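BH1974 protein (Bacillus halodurans, PDB 3ON5) probably serves as an XdhC/CoxI-type accessory protein in the maturation of a xanthine dehydrogenase-like molybdoenzyme. Local coordinates at residues A[197-209]-A[222-235]. Residues are numbered along the deposited sequence; the frame is centred on the assembly and turned at random.
Sequences SPKERLIIFGAGP and GFYTVVTDWRPNQC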
# COMPACT_ATOMS: atom_id res chain seq x y z
N SER A 197 -28.01 -19.79 -4.15
CA SER A 197 -29.25 -19.18 -3.63
C SER A 197 -29.10 -17.69 -3.38
O SER A 197 -27.97 -17.22 -3.20
CB SER A 197 -29.71 -19.86 -2.34
OG SER A 197 -30.43 -21.06 -2.59
N PRO A 198 -30.20 -16.90 -3.34
CA PRO A 198 -30.04 -15.47 -3.02
C PRO A 198 -29.72 -15.28 -1.53
O PRO A 198 -29.80 -16.22 -0.73
CB PRO A 198 -31.39 -14.85 -3.41
CG PRO A 198 -32.19 -15.96 -4.05
CD PRO A 198 -31.62 -17.24 -3.52
N LYS A 199 -29.34 -14.06 -1.15
CA LYS A 199 -29.01 -13.74 0.24
C LYS A 199 -30.19 -13.98 1.21
O LYS A 199 -31.35 -13.73 0.89
CB LYS A 199 -28.56 -12.27 0.35
CG LYS A 199 -27.16 -12.01 -0.13
CD LYS A 199 -26.80 -10.57 0.10
CE LYS A 199 -25.35 -10.30 -0.20
NZ LYS A 199 -25.02 -8.87 0.06
N GLU A 200 -29.87 -14.42 2.41
CA GLU A 200 -30.81 -14.55 3.51
C GLU A 200 -31.22 -13.15 3.92
O GLU A 200 -30.38 -12.24 3.91
CB GLU A 200 -30.20 -15.34 4.68
CG GLU A 200 -29.84 -16.79 4.36
CD GLU A 200 -30.96 -17.74 3.94
OE1 GLU A 200 -32.15 -17.41 4.15
OE2 GLU A 200 -30.63 -18.84 3.46
N ARG A 201 -32.51 -12.95 4.22
CA ARG A 201 -32.99 -11.62 4.57
C ARG A 201 -33.10 -11.45 6.06
O ARG A 201 -33.55 -12.35 6.75
CB ARG A 201 -34.34 -11.37 3.92
CG ARG A 201 -34.24 -10.59 2.63
CD ARG A 201 -35.30 -10.97 1.65
NE ARG A 201 -36.68 -10.91 2.14
CZ ARG A 201 -37.54 -9.96 1.81
NH1 ARG A 201 -37.17 -8.97 1.01
NH2 ARG A 201 -38.80 -10.02 2.25
N LEU A 202 -32.67 -10.28 6.54
CA LEU A 202 -32.75 -9.87 7.93
C LEU A 202 -33.50 -8.57 8.00
O LEU A 202 -33.00 -7.53 7.54
CB LEU A 202 -31.37 -9.76 8.58
CG LEU A 202 -31.34 -9.33 10.04
CD1 LEU A 202 -31.89 -10.42 10.94
CD2 LEU A 202 -29.94 -8.95 10.47
N ILE A 203 -34.75 -8.65 8.51
CA ILE A 203 -35.67 -7.53 8.61
C ILE A 203 -35.59 -6.99 10.03
O ILE A 203 -35.99 -7.67 10.98
CB ILE A 203 -37.11 -7.96 8.19
CG1 ILE A 203 -37.07 -8.70 6.83
CG2 ILE A 203 -38.08 -6.74 8.18
CD1 ILE A 203 -38.29 -9.37 6.38
N ILE A 204 -35.02 -5.78 10.17
CA ILE A 204 -34.79 -5.12 11.46
C ILE A 204 -35.81 -4.01 11.68
O ILE A 204 -35.92 -3.07 10.89
CB ILE A 204 -33.35 -4.57 11.54
CG1 ILE A 204 -32.31 -5.68 11.24
CG2 ILE A 204 -33.11 -3.94 12.91
CD1 ILE A 204 -30.88 -5.21 10.94
N PHE A 205 -36.57 -4.14 12.78
CA PHE A 205 -37.54 -3.17 13.25
C PHE A 205 -36.88 -2.31 14.31
O PHE A 205 -36.60 -2.80 15.42
CB PHE A 205 -38.81 -3.85 13.76
CG PHE A 205 -39.68 -4.43 12.68
CD1 PHE A 205 -40.65 -3.65 12.05
CD2 PHE A 205 -39.57 -5.76 12.31
CE1 PHE A 205 -41.47 -4.19 11.06
CE2 PHE A 205 -40.38 -6.30 11.31
CZ PHE A 205 -41.33 -5.51 10.70
N GLY A 206 -36.56 -1.08 13.94
CA GLY A 206 -35.89 -0.12 14.80
C GLY A 206 -34.66 0.45 14.13
O GLY A 206 -33.94 -0.26 13.44
N ALA A 207 -34.44 1.77 14.30
CA ALA A 207 -33.28 2.45 13.74
C ALA A 207 -32.56 3.30 14.82
O ALA A 207 -31.95 4.33 14.51
CB ALA A 207 -33.70 3.31 12.56
N GLY A 208 -32.57 2.81 16.06
CA GLY A 208 -31.86 3.44 17.17
C GLY A 208 -30.35 3.34 17.02
O GLY A 208 -29.87 2.59 16.16
N PRO A 209 -29.55 4.05 17.85
CA PRO A 209 -28.08 4.01 17.68
C PRO A 209 -27.43 2.64 17.98
O PRO A 209 -26.21 2.49 17.76
CB PRO A 209 -27.58 5.05 18.69
CG PRO A 209 -28.68 5.23 19.65
CD PRO A 209 -29.94 5.01 18.89
N GLY A 222 -23.16 -11.70 5.22
CA GLY A 222 -23.90 -12.08 4.02
C GLY A 222 -25.41 -11.96 3.99
O GLY A 222 -26.06 -12.53 3.10
N PHE A 223 -25.98 -11.20 4.93
CA PHE A 223 -27.42 -10.99 4.94
C PHE A 223 -27.85 -9.81 4.11
O PHE A 223 -27.15 -8.79 4.03
CB PHE A 223 -27.91 -10.76 6.36
CG PHE A 223 -27.97 -11.97 7.24
CD1 PHE A 223 -29.08 -12.81 7.23
CD2 PHE A 223 -26.96 -12.23 8.15
CE1 PHE A 223 -29.15 -13.92 8.07
CE2 PHE A 223 -27.03 -13.33 9.00
CZ PHE A 223 -28.11 -14.18 8.95
N TYR A 224 -29.05 -9.94 3.53
CA TYR A 224 -29.76 -8.83 2.88
C TYR A 224 -30.44 -8.10 4.03
O TYR A 224 -31.22 -8.72 4.74
CB TYR A 224 -30.71 -9.32 1.78
CG TYR A 224 -31.38 -8.20 1.02
CD1 TYR A 224 -30.81 -7.68 -0.14
CD2 TYR A 224 -32.62 -7.69 1.43
CE1 TYR A 224 -31.45 -6.68 -0.87
CE2 TYR A 224 -33.26 -6.68 0.71
CZ TYR A 224 -32.67 -6.19 -0.44
OH TYR A 224 -33.29 -5.21 -1.16
N THR A 225 -30.05 -6.85 4.30
CA THR A 225 -30.58 -6.14 5.46
C THR A 225 -31.61 -5.07 5.06
O THR A 225 -31.37 -4.26 4.16
CB THR A 225 -29.45 -5.50 6.28
OG1 THR A 225 -28.63 -4.74 5.41
CG2 THR A 225 -28.59 -6.55 7.01
N VAL A 226 -32.76 -5.12 5.75
CA VAL A 226 -33.87 -4.17 5.65
C VAL A 226 -34.03 -3.53 7.03
O VAL A 226 -34.23 -4.24 8.02
CB VAL A 226 -35.21 -4.77 5.10
CG1 VAL A 226 -36.36 -3.76 5.16
CG2 VAL A 226 -35.04 -5.30 3.68
N VAL A 227 -33.89 -2.21 7.09
CA VAL A 227 -34.07 -1.40 8.30
C VAL A 227 -35.33 -0.61 8.14
O VAL A 227 -35.49 0.07 7.12
CB VAL A 227 -32.87 -0.47 8.61
CG1 VAL A 227 -33.14 0.37 9.87
CG2 VAL A 227 -31.57 -1.25 8.73
N THR A 228 -36.23 -0.69 9.13
CA THR A 228 -37.47 0.08 9.11
C THR A 228 -37.70 0.69 10.51
O THR A 228 -37.42 0.07 11.55
CB THR A 228 -38.67 -0.74 8.62
OG1 THR A 228 -39.85 0.08 8.65
CG2 THR A 228 -38.86 -2.04 9.38
N ASP A 229 -38.14 1.96 10.50
CA ASP A 229 -38.46 2.79 11.66
C ASP A 229 -39.39 3.92 11.18
O ASP A 229 -39.44 4.20 9.98
CB ASP A 229 -37.19 3.31 12.33
CG ASP A 229 -37.36 3.90 13.72
OD1 ASP A 229 -37.87 5.02 13.82
OD2 ASP A 229 -36.88 3.28 14.69
N TRP A 230 -40.15 4.52 12.10
CA TRP A 230 -41.12 5.56 11.80
C TRP A 230 -40.52 6.97 11.99
O TRP A 230 -41.21 7.95 11.70
CB TRP A 230 -42.33 5.36 12.72
CG TRP A 230 -42.03 5.50 14.18
CD1 TRP A 230 -42.27 6.59 14.97
CD2 TRP A 230 -41.45 4.50 15.05
NE1 TRP A 230 -41.87 6.34 16.26
CE2 TRP A 230 -41.36 5.06 16.33
CE3 TRP A 230 -41.01 3.17 14.86
CZ2 TRP A 230 -40.83 4.37 17.42
CZ3 TRP A 230 -40.47 2.49 15.93
CH2 TRP A 230 -40.38 3.08 17.19
N ARG A 231 -39.25 7.07 12.44
CA ARG A 231 -38.54 8.32 12.76
C ARG A 231 -37.48 8.64 11.68
O ARG A 231 -36.39 8.07 11.68
CB ARG A 231 -37.90 8.19 14.13
CG ARG A 231 -38.94 7.97 15.22
CD ARG A 231 -38.33 7.55 16.51
NE ARG A 231 -37.59 6.30 16.37
CZ ARG A 231 -36.99 5.68 17.38
NH1 ARG A 231 -37.04 6.19 18.60
NH2 ARG A 231 -36.32 4.56 17.17
N PRO A 232 -37.82 9.58 10.76
CA PRO A 232 -36.96 9.82 9.60
C PRO A 232 -35.53 10.26 9.91
O PRO A 232 -34.64 9.92 9.11
CB PRO A 232 -37.67 10.95 8.85
CG PRO A 232 -38.74 11.43 9.75
CD PRO A 232 -39.10 10.28 10.60
N ASN A 233 -35.28 10.98 11.04
CA ASN A 233 -33.91 11.43 11.29
C ASN A 233 -33.06 10.29 11.87
O ASN A 233 -31.84 10.38 11.78
CB ASN A 233 -33.82 12.69 12.18
CG ASN A 233 -34.14 12.56 13.64
OD1 ASN A 233 -34.14 11.48 14.24
ND2 ASN A 233 -34.40 13.70 14.27
N GLN A 234 -33.64 9.18 12.32
CA GLN A 234 -32.80 8.06 12.76
C GLN A 234 -32.41 7.20 11.54
O GLN A 234 -31.48 6.38 11.63
CB GLN A 234 -33.52 7.19 13.82
CG GLN A 234 -34.22 7.92 14.97
CD GLN A 234 -33.31 8.63 15.92
OE1 GLN A 234 -32.12 8.31 16.07
NE2 GLN A 234 -33.88 9.57 16.65
N CYS A 235 -33.13 7.38 10.40
CA CYS A 235 -33.02 6.59 9.18
C CYS A 235 -32.19 7.29 8.09
O CYS A 235 -32.29 6.87 6.93
CB CYS A 235 -34.41 6.27 8.63
SG CYS A 235 -35.46 5.33 9.77
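Strands 200-205 and 223-229 run parallel, their axes 4.4 Å apart at closest and 26° from alignment, firmly paired from Arg-201/Tyr-224 to Phe-205/Thr-228, with six backbone hydrogen bonds running from Tyr-224 N to Glu-200 O through Gly-206 N to Thr-228 O. Helix 211-221 links them in a beta-alpha-beta unit, the third and second strands of the six-stranded parallel sheet counting from 245-248; it covers the face bearing Leu-202, Ile-204 and Val-227, shared with helix 326-343 at the Leu-202/Phe-223 end, while helix 251-257 covers that of Ile-203, Val-226 and Phe-205. On the latter face Arg-201 and Tyr-224 run side by side, guanidinium and ring planes 21° apart, and Arg-201 CG lies 3.5 Å from Tyr-224 CD2. Their polar ends diverge to Asp-264 and Glu-245. Further along, the chi1 rotamer of Thr-228 swings OG1 away from the backbone N, toward Ile-247 O, and sets CG2 3.6 Å from Phe-205 CD1. Beyond the last backbone rung, Asp-229 OD2 receives Ala-207 N at 2.9 Å, on its anti side and 34° out of the carboxylate plane. Arg-231 grips that carboxylate side-on in a salt bridge, NE to OD1 and NH2 to OD2 (2.8 Å), both through syn lone pairs; Arg-231 N takes the anti lone pair of OD1, closing an Asx turn. With an alanine in place of Asp-229, the Arg-231 guanidinium is likely to lose its mate and Ala-207 N its acceptor, freeing the turn to shift. Ala-207 CB packs 3.5 Å from Asp-229 CB and 3.9 Å from Cys-235 SG. Gly-206, at positive phi, could hardly carry a CB, which would jam against the preceding carbonyl. Arg-231 thus sets the carboxylate and probably offsets its buried charge; through the single Ala-207 N bond, Asp-229 probably helps position the glycine-containing turn, where Rossmann folds commonly bind a dinucleotide; such binding here remains an inference.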